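Local coordinates for protein malate dehydrogenase (Naegleria fowleri, PDB 6UM4) that probably catalyses the NAD(P)-dependent interconversion of malate and oxaloacetate, at residues L94-A105 with N126-E135; N210-I221 with A237-M248. One frame throughout, in Å; residues are numbered along the deposited sequence. Where two conformers were deposited one is given.

Contact 1. Residues L94-A105 with N126-E135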
loop_
_atom_site.group_PDB
_atom_site.type_symbol
_atom_site.label_atom_id
_atom_site.label_comp_id
_atom_site.label_asym_id
_atom_site.label_seq_id
_atom_site.Cartn_x
_atom_site.Cartn_y
_atom_site.Cartn_z
ATOM N N LEU A 94 15.154 18.684 4.290
ATOM C CA LEU A 94 15.268 17.281 3.912
ATOM C C LEU A 94 16.596 16.694 4.374
ATOM O O LEU A 94 17.653 17.316 4.242
ATOM C CB LEU A 94 15.143 17.111 2.398
ATOM C CG LEU A 94 13.763 17.204 1.749
ATOM C CD1 LEU A 94 13.862 16.859 0.274
ATOM C CD2 LEU A 94 12.779 16.283 2.452
ATOM N N ALA A 95 16.538 15.474 4.893
ATOM C CA ALA A 95 17.745 14.781 5.294
ATOM C C ALA A 95 18.493 14.305 4.052
ATOM O O ALA A 95 17.935 14.281 2.955
ATOM C CB ALA A 95 17.389 13.593 6.191
ATOM N N PRO A 96 19.767 13.945 4.192
ATOM C CA PRO A 96 20.458 13.294 3.083
ATOM C C PRO A 96 19.827 11.951 2.799
ATOM O O PRO A 96 19.214 11.332 3.688
ATOM C CB PRO A 96 21.898 13.155 3.597
ATOM C CG PRO A 96 21.773 13.220 5.078
ATOM C CD PRO A 96 20.662 14.174 5.338
ATOM N N PRO A 97 19.902 11.475 1.563
ATOM C CA PRO A 97 19.185 10.246 1.208
ATOM C C PRO A 97 19.777 9.000 1.848
ATOM O O PRO A 97 20.969 8.931 2.151
ATOM C CB PRO A 97 19.301 10.199 -0.321
ATOM C CG PRO A 97 20.513 10.994 -0.633
ATOM C CD PRO A 97 20.569 12.086 0.399
ATOM N N VAL A 98 18.912 8.005 2.060
ATOM C CA VAL A 98 19.335 6.669 2.456
ATOM C C VAL A 98 18.968 5.702 1.331
ATOM O O VAL A 98 18.076 5.962 0.516
ATOM C CB VAL A 98 18.694 6.224 3.786
ATOM C CG1 VAL A 98 19.027 7.219 4.883
ATOM C CG2 VAL A 98 17.171 6.080 3.604
ATOM N N THR A 99 19.669 4.573 1.299
ATOM C CA THR A 99 19.516 3.542 0.277
ATOM C C THR A 99 18.906 2.279 0.882
ATOM O O THR A 99 19.419 1.757 1.882
ATOM C CB THR A 99 20.882 3.222 -0.332
ATOM O OG1 THR A 99 21.369 4.373 -1.005
ATOM C CG2 THR A 99 20.789 2.077 -1.323
ATOM N N ILE A 100 17.842 1.762 0.261
ATOM C CA ILE A 100 17.148 0.569 0.748
ATOM C C ILE A 100 17.183 -0.494 -0.344
ATOM O O ILE A 100 16.672 -0.271 -1.446
ATOM C CB ILE A 100 15.689 0.869 1.134
ATOM C CG1 ILE A 100 15.588 2.101 2.035
ATOM C CG2 ILE A 100 15.067 -0.330 1.839
ATOM C CD1 ILE A 100 14.278 2.894 1.789
ATOM N N THR A 101 17.724 -1.663 -0.029
ATOM C CA THR A 101 17.711 -2.799 -0.950
ATOM C C THR A 101 16.541 -3.721 -0.619
ATOM O O THR A 101 16.377 -4.123 0.531
ATOM C CB THR A 101 19.025 -3.585 -0.871
ATOM O OG1 THR A 101 20.125 -2.696 -1.088
ATOM C CG2 THR A 101 19.056 -4.692 -1.912
ATOM N N VAL A 102 15.750 -4.080 -1.628
ATOM C CA VAL A 102 14.615 -4.978 -1.440
ATOM C C VAL A 102 14.758 -6.121 -2.435
ATOM O O VAL A 102 14.828 -5.888 -3.648
ATOM C CB VAL A 102 13.255 -4.274 -1.618
ATOM C CG1 VAL A 102 12.120 -5.275 -1.409
ATOM C CG2 VAL A 102 13.110 -3.099 -0.650
ATOM N N SER A 103 14.824 -7.349 -1.923
ATOM C CA SER A 103 14.835 -8.528 -2.771
ATOM C C SER A 103 13.399 -8.994 -3.015
ATOM O O SER A 103 12.441 -8.458 -2.453
ATOM C CB SER A 103 15.688 -9.634 -2.139
ATOM O OG SER A 103 15.055 -10.143 -0.974
ATOM N N GLY A 104 13.247 -9.967 -3.905
ATOM C CA GLY A 104 11.904 -10.407 -4.270
ATOM C C GLY A 104 10.994 -9.276 -4.689
ATOM O O GLY A 104 9.789 -9.307 -4.408
ATOM N N ALA A 105 11.549 -8.269 -5.368
ATOM C CA ALA A 105 10.865 -6.997 -5.580
ATOM C C ALA A 105 9.702 -7.068 -6.569
ATOM O O ALA A 105 8.987 -6.081 -6.717
ATOM C CB ALA A 105 11.868 -5.940 -6.043
ATOM N N ASN A 126 10.397 13.342 5.780
ATOM C CA ASN A 126 11.514 14.192 5.394
ATOM C C ASN A 126 12.779 13.397 5.082
ATOM O O ASN A 126 13.874 13.964 5.072
ATOM C CB ASN A 126 11.773 15.229 6.485
ATOM C CG ASN A 126 10.650 16.251 6.586
ATOM O OD1 ASN A 126 10.260 16.864 5.588
ATOM N ND2 ASN A 126 10.109 16.421 7.790
ATOM N N GLN A 127 12.644 12.108 4.777
ATOM C CA GLN A 127 13.780 11.227 4.512
ATOM C C GLN A 127 13.737 10.719 3.077
ATOM O O GLN A 127 13.023 9.741 2.787
ATOM C CB GLN A 127 13.785 10.047 5.485
ATOM C CG GLN A 127 14.916 9.059 5.251
ATOM C CD GLN A 127 16.268 9.730 5.347
ATOM O OE1 GLN A 127 16.711 10.078 6.432
ATOM N NE2 GLN A 127 16.918 9.926 4.218
ATOM N N PRO A 128 14.494 11.323 2.158
ATOM C CA PRO A 128 14.544 10.822 0.778
ATOM C C PRO A 128 15.082 9.405 0.708
ATOM O O PRO A 128 15.944 9.003 1.489
ATOM C CB PRO A 128 15.502 11.801 0.080
ATOM C CG PRO A 128 15.491 13.022 0.924
ATOM C CD PRO A 128 15.303 12.543 2.329
ATOM N N VAL A 129 14.591 8.647 -0.267
ATOM C CA VAL A 129 14.927 7.235 -0.364
ATOM C C VAL A 129 15.400 6.888 -1.765
ATOM O O VAL A 129 14.994 7.495 -2.759
ATOM C CB VAL A 129 13.738 6.334 0.042
ATOM C CG1 VAL A 129 13.412 6.550 1.485
ATOM C CG2 VAL A 129 12.518 6.668 -0.801
ATOM N N LYS A 130 16.316 5.926 -1.818
ATOM C CA LYS A 130 16.752 5.271 -3.039
ATOM C C LYS A 130 16.487 3.784 -2.900
ATOM O O LYS A 130 16.899 3.166 -1.908
ATOM C CB LYS A 130 18.232 5.523 -3.313
ATOM C CG LYS A 130 18.599 6.992 -3.468
ATOM C CD LYS A 130 20.065 7.160 -3.791
ATOM C CE LYS A 130 20.424 8.638 -3.871
ATOM N NZ LYS A 130 21.809 8.835 -4.374
ATOM N N LEU A 131 15.819 3.213 -3.890
ATOM C CA LEU A 131 15.452 1.805 -3.875
ATOM C C LEU A 131 16.378 1.040 -4.801
ATOM O O LEU A 131 16.542 1.406 -5.968
ATOM C CB LEU A 131 14.000 1.624 -4.310
ATOM C CG LEU A 131 12.919 2.075 -3.327
ATOM C CD1 LEU A 131 11.538 1.976 -3.978
ATOM C CD2 LEU A 131 12.998 1.228 -2.100
ATOM N N ARG A 132 16.981 -0.017 -4.282
ATOM C CA ARG A 132 17.742 -0.953 -5.091
ATOM C C ARG A 132 16.973 -2.262 -5.066
ATOM O O ARG A 132 16.937 -2.949 -4.039
ATOM C CB ARG A 132 19.169 -1.101 -4.562
ATOM C CG ARG A 132 19.968 0.211 -4.631
ATOM C CD ARG A 132 21.432 0.025 -4.191
ATOM N NE ARG A 132 22.257 -0.558 -5.238
ATOM C CZ ARG A 132 22.832 0.157 -6.210
ATOM N NH1 ARG A 132 22.511 1.438 -6.368
ATOM N NH2 ARG A 132 23.603 -0.442 -7.115
ATOM N N LEU A 133 16.384 -2.604 -6.198
ATOM C CA LEU A 133 15.396 -3.670 -6.304
ATOM C C LEU A 133 16.044 -4.889 -6.935
ATOM O O LEU A 133 16.555 -4.805 -8.056
ATOM C CB LEU A 133 14.209 -3.213 -7.154
ATOM C CG LEU A 133 13.508 -1.950 -6.668
ATOM C CD1 LEU A 133 12.288 -1.653 -7.547
ATOM C CD2 LEU A 133 13.098 -2.153 -5.195
ATOM N N LEU A 134 15.980 -6.020 -6.240
ATOM C CA LEU A 134 16.634 -7.252 -6.659
ATOM C C LEU A 134 15.594 -8.307 -7.008
ATOM O O LEU A 134 14.599 -8.465 -6.298
ATOM C CB LEU A 134 17.546 -7.781 -5.544
ATOM C CG LEU A 134 18.129 -9.169 -5.783
ATOM C CD1 LEU A 134 19.020 -9.088 -7.002
ATOM C CD2 LEU A 134 18.910 -9.662 -4.585
ATOM N N GLU A 135 15.819 -9.019 -8.105
ATOM C CA GLU A 135 14.945 -10.112 -8.501
ATOM C C GLU A 135 15.786 -11.191 -9.164
ATOM O O GLU A 135 16.967 -10.994 -9.461
ATOM C CB GLU A 135 13.824 -9.634 -9.457
ATOM C CG GLU A 135 12.441 -9.496 -8.834
ATOM C CD GLU A 135 11.884 -10.814 -8.253
ATOM O OE1 GLU A 135 12.362 -11.909 -8.635
ATOM O OE2 GLU A 135 10.973 -10.750 -7.396
#
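Ile100 and Val129 meet on the buried face of two parallel strands, 98-102 and 129-134, where CD1 of Ile100 lies 3.8 Å from CG1 of Val129. On the same face Val102 touches CD2 of Leu133 through its CB, and the small methyl of Ala105 packs against Leu133, CB to CB at 3.8 Å. Helices 108-118 and 140-151 cover this side, which suits branched aliphatic residues. Backbone hydrogen bonds join the strands, the one from Ile100 N to Lys130 O being short and straight (2.8 Å, 173°). Strand 98-102, helix 108-118 and strand 129-134 form a beta-alpha-beta unit, the opening one of the Rossmann fold, and the turn through Gly104, whose positive phi (52°) favours glycine, leads from the first strand toward the helix. The other face is more open. There CG2 of Thr99 rests 3.6 Å from CD of Arg132, whose guanidinium group turns away to the carbonyl of Asp169 and the ring of Tyr162. Lys130, extended beyond CG, lies alongside Pro97 with its CE near the ring. At the outer end, Gln127 bends at chi2 (58°) and swings its amide back: NE2 donates to Pro96 O at 2.7 Å and also to Pro128 O at 3.0 Å, both acceptors lying close to the amide plane. Leu94, exposed, merely brushes Asn126 O with CD2.

Contact 2. Residues N210-I221 with A237-M248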
loop_
_atom_site.group_PDB
_atom_site.type_symbol
_atom_site.label_atom_id
_atom_site.label_comp_id
_atom_site.label_asym_id
_atom_site.label_seq_id
_atom_site.Cartn_x
_atom_site.Cartn_y
_atom_site.Cartn_z
ATOM N N ASN A 210 27.829 -8.035 3.749
ATOM C CA ASN A 210 29.024 -7.707 4.503
ATOM C C ASN A 210 29.992 -6.922 3.639
ATOM O O ASN A 210 30.598 -5.950 4.100
ATOM C CB ASN A 210 29.683 -8.982 5.040
ATOM C CG ASN A 210 30.619 -8.700 6.189
ATOM O OD1 ASN A 210 30.178 -8.530 7.318
ATOM N ND2 ASN A 210 31.920 -8.640 5.908
ATOM N N LYS A 211 30.103 -7.303 2.370
ATOM C CA LYS A 211 31.042 -6.661 1.456
ATOM C C LYS A 211 30.564 -5.293 0.972
ATOM O O LYS A 211 31.347 -4.341 0.945
ATOM C CB LYS A 211 31.280 -7.583 0.266
ATOM C CG LYS A 211 32.035 -6.970 -0.863
ATOM C CD LYS A 211 32.008 -7.894 -2.061
ATOM C CE LYS A 211 32.680 -7.239 -3.264
ATOM N NZ LYS A 211 32.232 -7.901 -4.514
ATOM N N GLN A 212 29.281 -5.156 0.633
ATOM C CA GLN A 212 28.784 -4.043 -0.172
ATOM C C GLN A 212 28.007 -2.982 0.589
ATOM O O GLN A 212 28.086 -1.803 0.214
ATOM C CB GLN A 212 27.880 -4.572 -1.290
ATOM C CG GLN A 212 28.573 -5.505 -2.268
ATOM C CD GLN A 212 29.513 -4.738 -3.192
ATOM O OE1 GLN A 212 30.663 -4.494 -2.858
ATOM N NE2 GLN A 212 28.999 -4.318 -4.346
ATOM N N ALA A 213 27.268 -3.363 1.638
ATOM C CA ALA A 213 26.358 -2.458 2.330
ATOM C C ALA A 213 27.134 -1.505 3.233
ATOM O O ALA A 213 28.316 -1.702 3.528
ATOM C CB ALA A 213 25.333 -3.253 3.147
ATOM N N ASN A 214 26.463 -0.454 3.682
ATOM C CA ASN A 214 27.132 0.443 4.613
ATOM C C ASN A 214 27.229 -0.205 5.993
ATOM O O ASN A 214 26.504 -1.155 6.318
ATOM C CB ASN A 214 26.412 1.787 4.627
ATOM C CG ASN A 214 26.661 2.582 3.337
ATOM O OD1 ASN A 214 27.706 2.426 2.686
ATOM N ND2 ASN A 214 25.687 3.387 2.938
ATOM N N GLY A 215 28.166 0.304 6.802
ATOM C CA GLY A 215 28.538 -0.389 8.028
ATOM C C GLY A 215 27.410 -0.501 9.036
ATOM O O GLY A 215 27.375 -1.450 9.831
ATOM N N ASP A 216 26.502 0.480 9.051
ATOM C CA ASP A 216 25.390 0.531 9.996
ATOM C C ASP A 216 24.111 -0.057 9.422
ATOM O O ASP A 216 23.024 0.264 9.917
ATOM C CB ASP A 216 25.123 1.974 10.436
ATOM C CG ASP A 216 26.275 2.577 11.223
ATOM O OD1 ASP A 216 27.050 1.813 11.847
ATOM O OD2 ASP A 216 26.398 3.823 11.221
ATOM N N VAL A 217 24.215 -0.870 8.364
ATOM C CA VAL A 217 23.028 -1.351 7.667
ATOM C C VAL A 217 22.132 -2.134 8.628
ATOM O O VAL A 217 22.607 -2.881 9.498
ATOM C CB VAL A 217 23.427 -2.196 6.445
ATOM C CG1 VAL A 217 24.294 -3.372 6.881
ATOM C CG2 VAL A 217 22.183 -2.693 5.694
ATOM N N LEU A 218 20.825 -1.925 8.504
ATOM C CA LEU A 218 19.837 -2.729 9.215
ATOM C C LEU A 218 19.188 -3.658 8.207
ATOM O O LEU A 218 18.790 -3.213 7.122
ATOM C CB LEU A 218 18.789 -1.863 9.928
ATOM C CG LEU A 218 19.348 -0.814 10.901
ATOM C CD1 LEU A 218 18.221 -0.001 11.514
ATOM C CD2 LEU A 218 20.229 -1.472 12.013
ATOM N N VAL A 219 19.127 -4.946 8.552
ATOM C CA VAL A 219 18.652 -5.996 7.653
ATOM C C VAL A 219 17.433 -6.660 8.279
ATOM O O VAL A 219 17.512 -7.186 9.400
ATOM C CB VAL A 219 19.743 -7.049 7.376
ATOM C CG1 VAL A 219 19.242 -8.061 6.380
ATOM C CG2 VAL A 219 21.029 -6.407 6.883
ATOM N N LEU A 220 16.327 -6.690 7.535
ATOM C CA LEU A 220 15.104 -7.356 7.966
ATOM C C LEU A 220 14.880 -8.560 7.064
ATOM O O LEU A 220 14.841 -8.420 5.839
ATOM C CB LEU A 220 13.906 -6.397 7.912
ATOM C CG LEU A 220 12.550 -7.072 8.120
ATOM C CD1 LEU A 220 12.503 -7.762 9.493
ATOM C CD2 LEU A 220 11.419 -6.082 7.959
ATOM N N ILE A 221 14.757 -9.740 7.661
ATOM C CA ILE A 221 14.482 -10.967 6.918
ATOM C C ILE A 221 12.994 -11.268 7.031
ATOM O O ILE A 221 12.464 -11.414 8.135
ATOM C CB ILE A 221 15.312 -12.155 7.431
ATOM C CG1 ILE A 221 16.749 -12.125 6.892
ATOM C CG2 ILE A 221 14.652 -13.460 7.008
ATOM C CD1 ILE A 221 17.669 -11.133 7.571
ATOM N N ALA A 237 28.189 -12.750 7.785
ATOM C CA ALA A 237 28.426 -11.312 7.716
ATOM C C ALA A 237 29.152 -10.885 8.976
ATOM O O ALA A 237 28.601 -10.170 9.816
ATOM C CB ALA A 237 27.109 -10.551 7.547
ATOM N N PRO A 238 30.424 -11.282 9.118
ATOM C CA PRO A 238 31.119 -11.106 10.410
ATOM C C PRO A 238 31.334 -9.657 10.820
ATOM O O PRO A 238 31.569 -9.397 12.004
ATOM C CB PRO A 238 32.454 -11.832 10.188
ATOM C CG PRO A 238 32.655 -11.848 8.711
ATOM C CD PRO A 238 31.262 -11.978 8.127
ATOM N N ASP A 239 31.278 -8.706 9.890
ATOM C CA ASP A 239 31.472 -7.305 10.242
ATOM C C ASP A 239 30.159 -6.568 10.492
ATOM O O ASP A 239 30.173 -5.370 10.801
ATOM C CB ASP A 239 32.287 -6.604 9.159
ATOM C CG ASP A 239 33.662 -7.201 9.019
ATOM O OD1 ASP A 239 34.455 -7.100 9.984
ATOM O OD2 ASP A 239 33.935 -7.816 7.971
ATOM N N ILE A 240 29.026 -7.242 10.382
ATOM C CA ILE A 240 27.739 -6.655 10.734
ATOM C C ILE A 240 27.387 -7.084 12.155
ATOM O O ILE A 240 27.326 -8.296 12.427
ATOM C CB ILE A 240 26.650 -7.060 9.741
ATOM C CG1 ILE A 240 26.936 -6.420 8.365
ATOM C CG2 ILE A 240 25.282 -6.702 10.316
ATOM C CD1 ILE A 240 25.879 -6.713 7.293
ATOM N N PRO A 241 27.164 -6.150 13.076
ATOM C CA PRO A 241 26.688 -6.501 14.405
ATOM C C PRO A 241 25.440 -7.356 14.321
ATOM O O PRO A 241 24.487 -7.018 13.595
ATOM C CB PRO A 241 26.394 -5.140 15.049
ATOM C CG PRO A 241 27.262 -4.180 14.292
ATOM C CD PRO A 241 27.301 -4.698 12.900
ATOM N N PRO A 242 25.432 -8.503 15.003
ATOM C CA PRO A 242 24.295 -9.425 14.871
ATOM C C PRO A 242 22.959 -8.780 15.168
ATOM O O PRO A 242 21.959 -9.170 14.560
ATOM C CB PRO A 242 24.646 -10.539 15.859
ATOM C CG PRO A 242 26.218 -10.544 15.826
ATOM C CD PRO A 242 26.554 -9.082 15.772
ATOM N N GLU A 243 22.913 -7.790 16.064
ATOM C CA GLU A 243 21.659 -7.121 16.393
ATOM C C GLU A 243 21.106 -6.287 15.238
ATOM O O GLU A 243 19.941 -5.878 15.288
ATOM C CB GLU A 243 21.846 -6.234 17.624
ATOM C CG GLU A 243 21.689 -6.980 18.933
ATOM C CD GLU A 243 22.866 -7.877 19.244
ATOM O OE1 GLU A 243 23.918 -7.735 18.573
ATOM O OE2 GLU A 243 22.727 -8.729 20.159
ATOM N N ASN A 244 21.928 -5.970 14.240
ATOM C CA ASN A 244 21.454 -5.221 13.081
ATOM C C ASN A 244 20.778 -6.097 12.028
ATOM O O ASN A 244 20.372 -5.578 10.985
ATOM C CB ASN A 244 22.625 -4.442 12.444
ATOM C CG ASN A 244 23.069 -3.273 13.298
ATOM O OD1 ASN A 244 22.396 -2.913 14.257
ATOM N ND2 ASN A 244 24.199 -2.691 12.974
ATOM N N ILE A 245 20.674 -7.406 12.256
ATOM C CA ILE A 245 19.977 -8.325 11.361
ATOM C C ILE A 245 18.886 -9.015 12.161
ATOM O O ILE A 245 19.191 -9.779 13.085
ATOM C CB ILE A 245 20.936 -9.367 10.761
ATOM C CG1 ILE A 245 22.110 -8.685 10.056
ATOM C CG2 ILE A 245 20.188 -10.322 9.842
ATOM C CD1 ILE A 245 23.095 -9.672 9.450
ATOM N N THR A 246 17.619 -8.773 11.806
ATOM C CA THR A 246 16.520 -9.413 12.516
ATOM C C THR A 246 15.600 -10.132 11.538
ATOM O O THR A 246 15.637 -9.914 10.326
ATOM C CB THR A 246 15.716 -8.399 13.332
ATOM O OG1 THR A 246 15.183 -7.401 12.458
ATOM C CG2 THR A 246 16.609 -7.725 14.358
ATOM N N ALA A 247 14.747 -10.986 12.090
ATOM C CA ALA A 247 13.728 -11.673 11.324
ATOM C C ALA A 247 12.355 -11.169 11.776
ATOM O O ALA A 247 12.195 -10.711 12.912
ATOM C CB ALA A 247 13.861 -13.190 11.502
ATOM N N MET A 248 11.364 -11.226 10.882
ATOM C CA MET A 248 10.085 -10.562 11.135
ATOM C C MET A 248 9.065 -11.480 11.805
ATOM O O MET A 248 8.600 -12.453 11.199
ATOM C CB MET A 248 9.476 -10.028 9.845
ATOM C CG MET A 248 8.350 -9.076 10.174
ATOM S SD MET A 248 7.634 -8.266 8.748
ATOM C CE MET A 248 6.760 -9.677 8.044
HETATM O O HOH W 1 25.140 -2.935 10.544
#
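With CG of Asn210 turned opposite its own backbone N (chi1 -160°), the amide at the end of helix 191-212 reaches the turn formed by Ala237 to Ile240. Asp239 holds its CG beside the backbone N (chi1 -62°), which places its carboxylate near that amide; the two planes are nearly coplanar, 29° apart, and two bonds join the residues. OD1 of Asn210 takes the Asp239 N-H at 2.8 Å on a lone pair in the carbonyl plane, while ND2 of Asn210 gives a straight bond (172°) to the anti lone pair of Asp239 OD2. Asparagine suits the place because it offers acceptor and donor together, fixing the rotation of the amide. Next to this polar grip, Val217 CG1 packs 3.7 Å from Ile240 CD1.

Asn244 packs beside the start of strand 218-221. Its OD1 approaches CD2 of Leu218, and its ND2 donates to a water at 2.6 Å; that water in turn donates to the carbonyls of Gly215 and Val217, bridging the two segments. Beyond it the strands pair in parallel, Val219 N bonding to Asn244 O and Ile221 N to Thr246 O. On one face Val219 lies alongside Ile245, its CB 3.9 Å from CG1 of Ile245. On the other, Leu220 CD1 touches Met248 CB, and the hydroxyl of Thr246 is hydrogen-bonded to His342 of helix 332-348. Strand 218-221, helix 226-235 and strand 245-247 thus make the right-handed beta-alpha-beta crossover that finishes the six-stranded parallel sheet of the Rossmann-type NAD-binding domain.

How the contacts relate
Contacts 1 and 2 lie in one six-stranded parallel sheet of order 3-2-1-4-5-6, each joining a neighbouring strand pair through a beta-alpha-beta unit. Contact 1 pairs strands 98-102 and 129-134, contact 2 pairs strands 218-221 and 245-247, and strand 176-179 runs between them, bonded to Thr99, Thr101 and Ser103 on one flank and to Leu218 and Leu220 on the other. Their centres are 15 Å apart and their nearest atoms about 6 Å, without touching. Asp175, just before that middle strand, bonds to both Thr99 and Asn214. In relatives the dinucleotide binds across the C-terminal ends of such strands, so both contacts probably frame the cofactor site.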